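Local coordinates for Cif-like 1 (Burkholderia cenocepacia, PDB 7JQY), which probably hydrolyses epoxides, as a Cif-like member of the alpha/beta hydrolase family that assembles into octamers, at residues I117-R122 / V141-L146; S89-G94 / L221-E226; P16-G21 / T60-R65; S27-Q32 / Y40-P45. The protein carries 1 engineered substitution. One frame throughout, in Å; residues are numbered along the deposited sequence.

Contact 1: I117-R122 / V141-L146; sequences IHLVGR and VKLAML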
loop_
_atom_site.group_PDB
_atom_site.type_symbol
_atom_site.label_atom_id
_atom_site.label_comp_id
_atom_site.label_asym_id
_atom_site.label_seq_id
_atom_site.Cartn_x
_atom_site.Cartn_y
_atom_site.Cartn_z
ATOM N N ILE B 117 34.938 -8.599 34.353
ATOM C CA ILE B 117 33.526 -8.237 34.292
ATOM C C ILE B 117 32.712 -9.424 34.784
ATOM O O ILE B 117 33.150 -10.575 34.700
ATOM C CB ILE B 117 33.075 -7.875 32.860
ATOM C CG1 ILE B 117 33.257 -9.099 31.960
ATOM C CG2 ILE B 117 33.847 -6.665 32.323
ATOM C CD1 ILE B 117 32.656 -8.974 30.596
ATOM N N HIS B 118 31.546 -9.136 35.347
ATOM C CA HIS B 118 30.486 -10.129 35.461
ATOM C C HIS B 118 29.667 -10.057 34.180
ATOM O O HIS B 118 29.516 -8.981 33.589
ATOM C CB HIS B 118 29.600 -9.855 36.674
ATOM C CG HIS B 118 30.352 -9.800 37.967
ATOM N ND1 HIS B 118 30.632 -10.924 38.718
ATOM C CD2 HIS B 118 30.899 -8.758 38.637
ATOM C CE1 HIS B 118 31.305 -10.573 39.800
ATOM N NE2 HIS B 118 31.479 -9.264 39.775
ATOM N N LEU B 119 29.171 -11.204 33.729
ATOM C CA LEU B 119 28.597 -11.308 32.394
ATOM C C LEU B 119 27.255 -12.023 32.460
ATOM O O LEU B 119 27.173 -13.149 32.967
ATOM C CB LEU B 119 29.560 -12.030 31.446
ATOM C CG LEU B 119 29.284 -11.944 29.948
ATOM C CD1 LEU B 119 29.018 -10.506 29.520
ATOM C CD2 LEU B 119 30.437 -12.559 29.161
ATOM N N VAL B 120 26.217 -11.380 31.924
ATOM C CA VAL B 120 24.858 -11.908 31.880
ATOM C C VAL B 120 24.372 -11.901 30.436
ATOM O O VAL B 120 24.469 -10.876 29.751
ATOM C CB VAL B 120 23.901 -11.077 32.753
ATOM C CG1 VAL B 120 22.523 -11.756 32.824
ATOM C CG2 VAL B 120 24.496 -10.842 34.133
ATOM N N GLY B 121 23.839 -13.024 29.978
ATOM C CA GLY B 121 23.337 -13.123 28.621
ATOM C C GLY B 121 22.088 -13.975 28.546
ATOM O O GLY B 121 21.853 -14.848 29.388
ATOM N N ARG B 122 21.278 -13.704 27.521
ATOM C CA ARG B 122 20.107 -14.511 27.196
ATOM C C ARG B 122 19.962 -14.585 25.682
ATOM O O ARG B 122 20.453 -13.721 24.949
ATOM C CB ARG B 122 18.817 -13.961 27.841
ATOM C CG ARG B 122 18.194 -12.750 27.146
ATOM C CD ARG B 122 16.770 -12.494 27.647
ATOM N NE ARG B 122 15.905 -13.645 27.412
ATOM C CZ ARG B 122 15.403 -13.971 26.225
ATOM N NH1 ARG B 122 15.678 -13.231 25.153
ATOM N NH2 ARG B 122 14.637 -15.046 26.104
ATOM N N VAL B 141 34.762 -13.019 35.504
ATOM C CA VAL B 141 34.700 -13.386 36.917
ATOM C C VAL B 141 33.586 -14.398 37.153
ATOM O O VAL B 141 33.809 -15.483 37.701
ATOM C CB VAL B 141 34.511 -12.130 37.785
ATOM C CG1 VAL B 141 34.507 -12.488 39.258
ATOM C CG2 VAL B 141 35.588 -11.126 37.487
ATOM N N LYS B 142 32.367 -14.053 36.741
ATOM C CA LYS B 142 31.206 -14.922 36.866
ATOM C C LYS B 142 30.348 -14.761 35.619
ATOM O O LYS B 142 30.352 -13.706 34.975
ATOM C CB LYS B 142 30.382 -14.604 38.123
ATOM C CG LYS B 142 31.038 -15.033 39.424
ATOM C CD LYS B 142 30.274 -14.507 40.624
ATOM C CE LYS B 142 30.973 -14.873 41.920
ATOM N NZ LYS B 142 30.465 -14.074 43.071
ATOM N N LEU B 143 29.615 -15.818 35.284
ATOM C CA LEU B 143 28.806 -15.867 34.073
ATOM C C LEU B 143 27.417 -16.387 34.420
ATOM O O LEU B 143 27.289 -17.414 35.096
ATOM C CB LEU B 143 29.471 -16.761 33.021
ATOM C CG LEU B 143 28.669 -17.088 31.768
ATOM C CD1 LEU B 143 28.500 -15.841 30.911
ATOM C CD2 LEU B 143 29.333 -18.213 30.986
ATOM N N ALA B 144 26.382 -15.660 33.992
ATOM C CA ALA B 144 24.990 -16.049 34.208
ATOM C C ALA B 144 24.329 -16.311 32.864
ATOM O O ALA B 144 24.388 -15.465 31.964
ATOM C CB ALA B 144 24.217 -14.981 34.982
ATOM N N MET B 145 23.692 -17.475 32.736
ATOM C CA MET B 145 23.148 -17.942 31.465
ATOM C C MET B 145 21.636 -18.093 31.581
ATOM O O MET B 145 21.150 -18.884 32.400
ATOM C CB MET B 145 23.803 -19.268 31.070
ATOM C CG MET B 145 25.328 -19.159 30.927
ATOM S SD MET B 145 26.105 -20.693 30.384
ATOM C CE MET B 145 26.233 -20.376 28.627
ATOM N N LEU B 146 20.893 -17.376 30.733
ATOM C CA LEU B 146 19.443 -17.269 30.869
ATOM C C LEU B 146 18.717 -17.835 29.654
ATOM O O LEU B 146 19.090 -17.555 28.509
ATOM C CB LEU B 146 19.003 -15.812 31.060
ATOM C CG LEU B 146 19.641 -14.902 32.115
ATOM C CD1 LEU B 146 18.813 -13.619 32.243
ATOM C CD2 LEU B 146 19.769 -15.591 33.455
#
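Leu119 ties the middle of this contact together: its O accepts the N-H of Ala144, N to O 2.8 Å, while its own N gives to Lys142 O at 3.0 Å. Gly121 carries the ladder on, donating to Ala144 O and accepting from Leu146 N, and the two strand axes come within 4.8 Å, running parallel.

The backbones are tightly joined here and side chains pack on both faces. Leu119 CB lies 4.0 Å from Leu143 CD1, the two branched chains running alongside each other in one direction and touching helix 124-135. On the other face Val120 CG1 meets Leu146 CD1 at 4.2 Å, and the small Ala144 touches Leu298 from helix 291-303.

The end at His118, Val141 and Lys142 is looser. The strand is broken near the partly exposed Val141, whose CG1 touches His118 CE1 at 3.8 Å. Lys142 CB meets the edge of that imidazole, 3.7 Å from ND1; the polar tips find partners beyond, His118 NE2 at Glu49 and Lys142 NZ at Phe301 O.

Such pairing is that of a right-handed beta-alpha-beta crossover in the alpha/beta hydrolase fold, with strand 117-122 leading into the probable nucleophile elbow at the engineered Ser123.

Contact 2: S89-G94 / L221-E226; sequences SDKPLG and LRAGFE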
loop_
_atom_site.group_PDB
_atom_site.type_symbol
_atom_site.label_atom_id
_atom_site.label_comp_id
_atom_site.label_asym_id
_atom_site.label_seq_id
_atom_site.Cartn_x
_atom_site.Cartn_y
_atom_site.Cartn_z
ATOM N N SER B 89 22.991 0.121 17.333
ATOM C CA SER B 89 24.337 -0.182 16.882
ATOM C C SER B 89 24.396 -0.255 15.356
ATOM O O SER B 89 23.371 -0.309 14.666
ATOM C CB SER B 89 24.798 -1.499 17.498
ATOM O OG SER B 89 25.110 -1.302 18.867
ATOM N N ASP B 90 25.622 -0.208 14.827
ATOM C CA ASP B 90 25.817 -0.333 13.390
ATOM C C ASP B 90 25.381 -1.715 12.906
ATOM O O ASP B 90 25.313 -2.679 13.676
ATOM C CB ASP B 90 27.277 -0.079 13.021
ATOM C CG ASP B 90 27.626 1.403 13.038
ATOM O OD1 ASP B 90 26.706 2.221 13.286
ATOM O OD2 ASP B 90 28.810 1.738 12.829
ATOM N N LYS B 91 25.089 -1.804 11.602
ATOM C CA LYS B 91 24.655 -3.043 10.957
ATOM C C LYS B 91 25.615 -3.372 9.821
ATOM O O LYS B 91 25.276 -3.201 8.639
ATOM C CB LYS B 91 23.224 -2.938 10.431
ATOM C CG LYS B 91 22.148 -3.014 11.505
ATOM C CD LYS B 91 21.689 -1.628 11.906
ATOM C CE LYS B 91 20.645 -1.677 13.016
ATOM N NZ LYS B 91 20.589 -0.355 13.721
ATOM N N PRO B 92 26.816 -3.866 10.136
ATOM C CA PRO B 92 27.776 -4.190 9.071
ATOM C C PRO B 92 27.364 -5.409 8.253
ATOM O O PRO B 92 26.349 -6.051 8.545
ATOM C CB PRO B 92 29.083 -4.441 9.839
ATOM C CG PRO B 92 28.653 -4.825 11.202
ATOM C CD PRO B 92 27.382 -4.072 11.480
ATOM N N LEU B 93 28.140 -5.714 7.206
ATOM C CA LEU B 93 27.827 -6.836 6.327
ATOM C C LEU B 93 27.966 -8.178 7.050
ATOM O O LEU B 93 27.115 -9.065 6.902
ATOM C CB LEU B 93 28.734 -6.787 5.100
ATOM C CG LEU B 93 28.706 -7.958 4.120
ATOM C CD1 LEU B 93 27.415 -7.961 3.337
ATOM C CD2 LEU B 93 29.905 -7.882 3.188
ATOM N N GLY B 94 29.036 -8.352 7.820
ATOM C CA GLY B 94 29.298 -9.623 8.452
ATOM C C GLY B 94 29.783 -9.502 9.881
ATOM O O GLY B 94 29.656 -8.437 10.493
ATOM N N LEU B 221 16.433 -5.959 10.403
ATOM C CA LEU B 221 15.955 -7.312 10.126
ATOM C C LEU B 221 17.078 -8.170 9.567
ATOM O O LEU B 221 17.328 -9.283 10.054
ATOM C CB LEU B 221 14.791 -7.271 9.136
ATOM C CG LEU B 221 13.394 -6.896 9.606
ATOM C CD1 LEU B 221 12.452 -6.995 8.418
ATOM C CD2 LEU B 221 12.919 -7.822 10.753
ATOM N N ARG B 222 17.777 -7.653 8.546
ATOM C CA ARG B 222 18.864 -8.395 7.918
ATOM C C ARG B 222 19.917 -8.784 8.939
ATOM O O ARG B 222 20.311 -9.953 9.032
ATOM C CB ARG B 222 19.513 -7.557 6.802
ATOM C CG ARG B 222 20.869 -8.099 6.379
ATOM C CD ARG B 222 21.574 -7.243 5.315
ATOM N NE ARG B 222 22.078 -5.980 5.845
ATOM C CZ ARG B 222 23.134 -5.880 6.645
ATOM N NH1 ARG B 222 23.791 -6.972 7.013
ATOM N NH2 ARG B 222 23.543 -4.689 7.073
ATOM N N ALA B 223 20.371 -7.814 9.730
ATOM C CA ALA B 223 21.419 -8.088 10.702
ATOM C C ALA B 223 20.949 -9.105 11.730
ATOM O O ALA B 223 21.723 -9.970 12.158
ATOM C CB ALA B 223 21.849 -6.799 11.396
ATOM N N GLY B 224 19.695 -8.997 12.163
ATOM C CA GLY B 224 19.169 -9.979 13.104
ATOM C C GLY B 224 19.135 -11.382 12.525
ATOM O O GLY B 224 19.540 -12.340 13.181
ATOM N N PHE B 225 18.725 -11.511 11.259
ATOM C CA PHE B 225 18.617 -12.832 10.646
ATOM C C PHE B 225 19.981 -13.448 10.363
ATOM O O PHE B 225 20.099 -14.678 10.300
ATOM C CB PHE B 225 17.794 -12.753 9.361
ATOM C CG PHE B 225 16.350 -12.424 9.593
ATOM C CD1 PHE B 225 15.713 -12.832 10.756
ATOM C CD2 PHE B 225 15.633 -11.692 8.656
ATOM C CE1 PHE B 225 14.376 -12.527 10.977
ATOM C CE2 PHE B 225 14.305 -11.376 8.872
ATOM C CZ PHE B 225 13.675 -11.797 10.036
ATOM N N GLU B 226 21.009 -12.619 10.151
ATOM C CA GLU B 226 22.361 -13.125 9.947
ATOM C C GLU B 226 22.927 -13.793 11.196
ATOM O O GLU B 226 23.851 -14.610 11.087
ATOM C CB GLU B 226 23.288 -11.986 9.508
ATOM C CG GLU B 226 22.976 -11.408 8.129
ATOM C CD GLU B 226 23.247 -12.381 6.993
ATOM O OE1 GLU B 226 24.161 -13.223 7.134
ATOM O OE2 GLU B 226 22.550 -12.307 5.959
HETATM O O HOH W 1 26.658 -11.787 7.542
HETATM O O HOH W 2 24.721 -9.413 5.854
#
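Across the contact the CA atoms of Lys91 and Ala223 are the nearest pair, 6.0 Å apart, between an irregular loop (89-94) and one side of a helix (221-226). Without regular structure, the loop leaves the carbonyls of Lys91 and Pro92 available to a side chain.

Arg222 takes both, though Pro92 O has a second donor in Tyr96 OH. Its chain runs straight until it bends at chi3 (72°), bringing the guanidinium edge-on to the loop. Arg222 NH2 donates to Lys91 O at 2.8 Å and NH1 to Pro92 O at 3.1 Å; both oxygens lie in the guanidinium plane, though NH2 approaches Lys91 O from above its carbonyl plane. A second bond from NH2 to Pro92 O is weak. One water donates to Leu93 O at 2.6 Å and weakly accepts from Arg222 NH1.

Beside this polar grip, Lys91 CG rests on the methyl CB of Ala223 at 3.8 Å, a short side chain that lets loop and helix come close. The lysine then turns off at chi2, and NZ donates back to Ser89 O at 2.9 Å and to Gly87 O.

Arg222 NE forms a salt bridge with Asp177 of the second subunit. One planar cation thus joins a loop of its own chain to an acid of its neighbour; its charge is probably well compensated, and it may couple the loop's position to the subunit interface.

Contact 3: P16-G21 / T60-R65; sequences PGLPAG and TWYTWR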
loop_
_atom_site.group_PDB
_atom_site.type_symbol
_atom_site.label_atom_id
_atom_site.label_comp_id
_atom_site.label_asym_id
_atom_site.label_seq_id
_atom_site.Cartn_x
_atom_site.Cartn_y
_atom_site.Cartn_z
ATOM N N PRO B 16 3.802 -0.431 31.655
ATOM C CA PRO B 16 4.825 -0.308 30.607
ATOM C C PRO B 16 5.856 0.774 30.904
ATOM O O PRO B 16 5.646 1.671 31.720
ATOM C CB PRO B 16 4.011 0.057 29.358
ATOM C CG PRO B 16 2.802 0.774 29.893
ATOM C CD PRO B 16 2.491 0.096 31.223
ATOM N N GLY B 17 6.994 0.661 30.216
ATOM C CA GLY B 17 8.016 1.697 30.201
ATOM C C GLY B 17 9.169 1.426 31.153
ATOM O O GLY B 17 9.241 0.408 31.850
ATOM N N LEU B 18 10.093 2.379 31.161
ATOM C CA LEU B 18 11.214 2.341 32.079
ATOM C C LEU B 18 10.719 2.548 33.509
ATOM O O LEU B 18 9.726 3.242 33.732
ATOM C CB LEU B 18 12.232 3.434 31.736
ATOM C CG LEU B 18 12.877 3.438 30.351
ATOM C CD1 LEU B 18 13.659 4.736 30.109
ATOM C CD2 LEU B 18 13.777 2.224 30.193
ATOM N N PRO B 19 11.386 1.949 34.492
ATOM C CA PRO B 19 11.020 2.202 35.889
ATOM C C PRO B 19 11.334 3.638 36.288
ATOM O O PRO B 19 12.193 4.301 35.699
ATOM C CB PRO B 19 11.870 1.199 36.674
ATOM C CG PRO B 19 13.034 0.902 35.774
ATOM C CD PRO B 19 12.530 1.025 34.366
ATOM N N ALA B 20 10.632 4.107 37.322
ATOM C CA ALA B 20 10.780 5.489 37.776
ATOM C C ALA B 20 12.230 5.811 38.115
ATOM O O ALA B 20 12.926 5.010 38.741
ATOM C CB ALA B 20 9.895 5.734 38.997
ATOM N N GLY B 21 12.700 6.978 37.665
ATOM C CA GLY B 21 14.046 7.421 37.955
ATOM C C GLY B 21 15.120 6.900 37.025
ATOM O O GLY B 21 16.282 7.304 37.161
ATOM N N THR B 60 16.693 -5.595 22.493
ATOM C CA THR B 60 17.742 -4.599 22.602
ATOM C C THR B 60 18.136 -4.543 24.067
ATOM O O THR B 60 17.620 -5.313 24.887
ATOM C CB THR B 60 17.272 -3.217 22.128
ATOM O OG1 THR B 60 16.217 -2.783 22.988
ATOM C CG2 THR B 60 16.803 -3.240 20.678
ATOM N N TRP B 61 19.005 -3.585 24.407
ATOM C CA TRP B 61 19.340 -3.336 25.807
ATOM C C TRP B 61 18.095 -3.137 26.660
ATOM O O TRP B 61 18.111 -3.419 27.866
ATOM C CB TRP B 61 20.244 -2.102 25.918
ATOM C CG TRP B 61 19.489 -0.818 25.724
ATOM C CD1 TRP B 61 19.340 -0.123 24.556
ATOM C CD2 TRP B 61 18.752 -0.090 26.721
ATOM N NE1 TRP B 61 18.556 0.986 24.764
ATOM C CE2 TRP B 61 18.188 1.035 26.084
ATOM C CE3 TRP B 61 18.518 -0.279 28.089
ATOM C CZ2 TRP B 61 17.407 1.964 26.766
ATOM C CZ3 TRP B 61 17.744 0.654 28.767
ATOM C CH2 TRP B 61 17.194 1.756 28.102
ATOM N N TYR B 62 17.010 -2.643 26.054
ATOM C CA TYR B 62 15.810 -2.267 26.796
ATOM C C TYR B 62 15.235 -3.428 27.603
ATOM O O TYR B 62 14.437 -3.199 28.519
ATOM C CB TYR B 62 14.774 -1.714 25.809
ATOM C CG TYR B 62 13.452 -1.245 26.404
ATOM C CD1 TYR B 62 13.334 0.008 26.998
ATOM C CD2 TYR B 62 12.314 -2.048 26.342
ATOM C CE1 TYR B 62 12.116 0.447 27.522
ATOM C CE2 TYR B 62 11.100 -1.618 26.855
ATOM C CZ TYR B 62 11.005 -0.372 27.450
ATOM O OH TYR B 62 9.798 0.050 27.966
ATOM N N THR B 63 15.614 -4.669 27.287
ATOM C CA THR B 63 15.074 -5.798 28.031
ATOM C C THR B 63 15.586 -5.853 29.468
ATOM O O THR B 63 14.934 -6.469 30.315
ATOM C CB THR B 63 15.363 -7.113 27.294
ATOM O OG1 THR B 63 14.510 -8.135 27.810
ATOM C CG2 THR B 63 16.808 -7.551 27.457
ATOM N N TRP B 64 16.696 -5.188 29.772
ATOM C CA TRP B 64 17.284 -5.166 31.105
ATOM C C TRP B 64 16.795 -3.997 31.946
ATOM O O TRP B 64 17.384 -3.719 32.994
ATOM C CB TRP B 64 18.813 -5.123 31.009
ATOM C CG TRP B 64 19.375 -6.229 30.169
ATOM C CD1 TRP B 64 19.859 -6.128 28.908
ATOM C CD2 TRP B 64 19.491 -7.607 30.533
ATOM N NE1 TRP B 64 20.283 -7.349 28.459
ATOM C CE2 TRP B 64 20.068 -8.280 29.439
ATOM C CE3 TRP B 64 19.164 -8.343 31.681
ATOM C CZ2 TRP B 64 20.324 -9.654 29.453
ATOM C CZ3 TRP B 64 19.423 -9.714 31.695
ATOM C CH2 TRP B 64 19.993 -10.350 30.589
ATOM N N ARG B 65 15.734 -3.314 31.508
ATOM C CA ARG B 65 15.334 -2.058 32.136
ATOM C C ARG B 65 14.989 -2.219 33.611
ATOM O O ARG B 65 15.214 -1.290 34.398
ATOM C CB ARG B 65 14.145 -1.466 31.389
ATOM C CG ARG B 65 12.909 -2.330 31.439
ATOM C CD ARG B 65 11.936 -1.934 30.356
ATOM N NE ARG B 65 10.783 -2.822 30.337
ATOM C CZ ARG B 65 10.746 -3.974 29.684
ATOM N NH1 ARG B 65 11.809 -4.377 28.989
ATOM N NH2 ARG B 65 9.645 -4.723 29.735
HETATM O O HOH W 3 8.231 -2.407 31.526
#
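Leu18 CD2 is the chief point of touch, lying 3.6 Å from Tyr62 CE1, 4.0 Å from Trp61 CH2 and 3.9 Å from Arg65 CB. A branched aliphatic tip suits this place, where two aromatic rings and the apolar stem of an arginine meet. Pro19 CG lies 3.4 Å from Arg65 O, and Gly17 CA approaches Tyr62 OH at 3.3 Å. Gly17 has a positive phi (99°), a conformation that favours glycine.

The polar link runs through water: one molecule donates to Gly17 O at 3.0 Å and accepts from Arg65 NE.

The arginine side chain is held against Tyr62: Arg65 CD lies over one face of that ring, toward its rim, and Tyr62 CE2 lies against a face of the guanidinium. Arg65 NH1 donates to Tyr62 O at 2.9 Å, with the oxygen in the guanidinium plane but NH1 above the plane of the carbonyl. Arg65 N binds the same oxygen from the opposite face, closing a short 3-10 segment that Thr60 opens with an ST turn, OG1 accepting from Tyr62 N. Farther out, Asp288 forms a salt bridge with Arg65 NH2, Tyr211 OH bonds to NH1, and Asp207 of helix 205-215 accepts from both Tyr62 OH and Gly17 N.

With no direct hydrogen bond between the segments, the grip on 16-21 depends on apolar contact at Leu18 and on the water and Asp207 that both segments share.

Contact 4: S27-Q32 / Y40-P45; sequences SRRYAQ and YVTGGP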
loop_
_atom_site.group_PDB
_atom_site.type_symbol
_atom_site.label_atom_id
_atom_site.label_comp_id
_atom_site.label_asym_id
_atom_site.label_seq_id
_atom_site.Cartn_x
_atom_site.Cartn_y
_atom_site.Cartn_z
ATOM N N SER B 27 22.766 6.470 30.893
ATOM C CA SER B 27 23.135 7.322 29.780
ATOM C C SER B 27 23.341 6.456 28.554
ATOM O O SER B 27 23.837 5.332 28.646
ATOM C CB SER B 27 24.420 8.116 30.068
ATOM O OG SER B 27 24.263 8.897 31.233
ATOM N N ARG B 28 22.999 7.010 27.400
ATOM C CA ARG B 28 23.245 6.350 26.130
ATOM C C ARG B 28 24.615 6.776 25.637
ATOM O O ARG B 28 24.936 7.969 25.630
ATOM C CB ARG B 28 22.165 6.701 25.101
ATOM C CG ARG B 28 20.746 6.363 25.549
ATOM C CD ARG B 28 19.759 6.660 24.450
ATOM N NE ARG B 28 20.358 6.368 23.159
ATOM C CZ ARG B 28 19.912 6.838 22.002
ATOM N NH1 ARG B 28 18.847 7.627 21.971
ATOM N NH2 ARG B 28 20.535 6.523 20.878
ATOM N N ARG B 29 25.410 5.802 25.211
ATOM C CA ARG B 29 26.780 6.033 24.793
ATOM C C ARG B 29 27.064 5.177 23.571
ATOM O O ARG B 29 26.388 4.174 23.309
ATOM C CB ARG B 29 27.768 5.671 25.912
ATOM C CG ARG B 29 28.407 6.821 26.641
ATOM C CD ARG B 29 27.447 7.504 27.583
ATOM N NE ARG B 29 28.005 8.775 28.047
ATOM C CZ ARG B 29 27.384 9.949 27.954
ATOM N NH1 ARG B 29 26.114 10.002 27.575
ATOM N NH2 ARG B 29 27.982 11.057 28.381
ATOM N N TYR B 30 28.100 5.569 22.843
ATOM C CA TYR B 30 28.586 4.834 21.687
ATOM C C TYR B 30 30.041 4.466 21.915
ATOM O O TYR B 30 30.778 5.171 22.612
ATOM C CB TYR B 30 28.480 5.640 20.388
ATOM C CG TYR B 30 27.074 5.882 19.885
ATOM C CD1 TYR B 30 26.510 7.151 19.944
ATOM C CD2 TYR B 30 26.327 4.859 19.323
ATOM C CE1 TYR B 30 25.220 7.387 19.475
ATOM C CE2 TYR B 30 25.050 5.082 18.851
ATOM C CZ TYR B 30 24.500 6.347 18.926
ATOM O OH TYR B 30 23.226 6.577 18.457
ATOM N N ALA B 31 30.446 3.343 21.338
ATOM C CA ALA B 31 31.843 2.936 21.342
ATOM C C ALA B 31 32.238 2.631 19.911
ATOM O O ALA B 31 31.636 1.769 19.266
ATOM C CB ALA B 31 32.075 1.723 22.239
ATOM N N GLN B 32 33.218 3.357 19.405
ATOM C CA GLN B 32 33.714 3.103 18.065
ATOM C C GLN B 32 34.725 1.973 18.171
ATOM O O GLN B 32 35.725 2.091 18.886
ATOM C CB GLN B 32 34.331 4.361 17.450
ATOM C CG GLN B 32 34.594 4.257 15.954
ATOM C CD GLN B 32 33.313 4.128 15.154
ATOM O OE1 GLN B 32 32.392 4.922 15.314
ATOM N NE2 GLN B 32 33.239 3.105 14.304
ATOM N N TYR B 40 25.387 1.462 23.718
ATOM C CA TYR B 40 25.186 0.825 25.008
ATOM C C TYR B 40 24.639 1.850 25.977
ATOM O O TYR B 40 24.775 3.063 25.782
ATOM C CB TYR B 40 26.474 0.197 25.572
ATOM C CG TYR B 40 27.585 1.187 25.874
ATOM C CD1 TYR B 40 28.350 1.736 24.848
ATOM C CD2 TYR B 40 27.865 1.576 27.182
ATOM C CE1 TYR B 40 29.369 2.646 25.115
ATOM C CE2 TYR B 40 28.879 2.480 27.457
ATOM C CZ TYR B 40 29.623 3.013 26.421
ATOM O OH TYR B 40 30.628 3.914 26.691
ATOM N N VAL B 41 24.012 1.342 27.025
ATOM C CA VAL B 41 23.448 2.162 28.086
ATOM C C VAL B 41 24.194 1.819 29.364
ATOM O O VAL B 41 24.398 0.636 29.666
ATOM C CB VAL B 41 21.931 1.923 28.222
ATOM C CG1 VAL B 41 21.356 2.675 29.400
ATOM C CG2 VAL B 41 21.241 2.357 26.946
ATOM N N THR B 42 24.639 2.843 30.090
ATOM C CA THR B 42 25.498 2.612 31.240
ATOM C C THR B 42 25.091 3.497 32.411
ATOM O O THR B 42 24.556 4.594 32.229
ATOM C CB THR B 42 26.974 2.845 30.900
ATOM O OG1 THR B 42 27.778 2.395 31.996
ATOM C CG2 THR B 42 27.254 4.337 30.622
ATOM N N GLY B 43 25.336 2.984 33.617
ATOM C CA GLY B 43 25.057 3.679 34.863
ATOM C C GLY B 43 25.731 2.971 36.023
ATOM O O GLY B 43 26.368 1.926 35.862
ATOM N N GLY B 44 25.580 3.555 37.213
ATOM C CA GLY B 44 26.251 3.055 38.394
ATOM C C GLY B 44 27.614 3.707 38.576
ATOM O O GLY B 44 28.036 4.542 37.767
ATOM N N PRO B 45 28.338 3.319 39.630
ATOM C CA PRO B 45 29.638 3.949 39.915
ATOM C C PRO B 45 30.683 3.643 38.854
ATOM O O PRO B 45 30.814 2.504 38.396
ATOM C CB PRO B 45 30.039 3.351 41.269
ATOM C CG PRO B 45 28.779 2.768 41.840
ATOM C CD PRO B 45 27.951 2.348 40.669
#
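Ser27 and Arg29 pair in antiparallel fashion with Thr42 and Tyr40, both hydrogen-bonded pairs, and the strand axes are strongly twisted, with 127° between their directions. Ser27 N reaches Thr42 O at 2.9 Å and Thr42 N returns to Ser27 O at 3.0 Å; Arg29 and Tyr40 exchange a matching couple of bonds. Between them sits the non-hydrogen-bonded pair Arg28 and Val41, where Val41 CA-H points at Ser27 O, CA to O 3.2 Å.

The most extensive side-chain meeting is that of Arg29 with Tyr40. With CG placed between the backbone N and the carbonyl carbon (chi1 63°), the phenol swings across toward the neighbouring strand, and Arg29 CB sits over its face, 3.7 Å from the ring centroid, in a CH-pi contact. The guanidinium does not stack: its plane stands 88° to the ring, and NH1 turns back to Arg28 O at 3.1 Å. Ala31 N lies at the ring's edge, in its plane, and Ala31 CB is 4.1 Å from Tyr40 CE1, a small methyl that also touches Leu108 of helix 98-111.

This is the beta hairpin 26-32/37-43, whose first strand is the outermost on that side of the chain's central sheet.

Along the same face Thr42 OG1 binds Val78 O of the next strand, so a hydroxyl suits a sheet position near a backbone acceptor. Arg28, on the other face beside Val41, bonds through NE to His39, while Ser27 OG accepts from Gly12 N of the third subunit.

In the fold
Contact 1 is the buried one, two adjacent parallel strands within the central sheet; contact 4 belongs to the same sheet but at its outer antiparallel hairpin, partly buried and touched by another subunit. Both rest on backbone ladders. Contact 2, at the surface against a second subunit, sets a loop against a helix through an arginine and waters; contact 3, partly buried, combines apolar packing of a leucine with a water link to an arginine. Contact 3 joins its neighbours by aromatic packing: Trp64 CH2 touches Val120 CG1 of contact 1 at 3.7 Å, and Trp61 CE2 touches Val41 CG2 of contact 4 at 3.4 Å. Contacts 1 and 2 lie on opposite sides of the chain's centre.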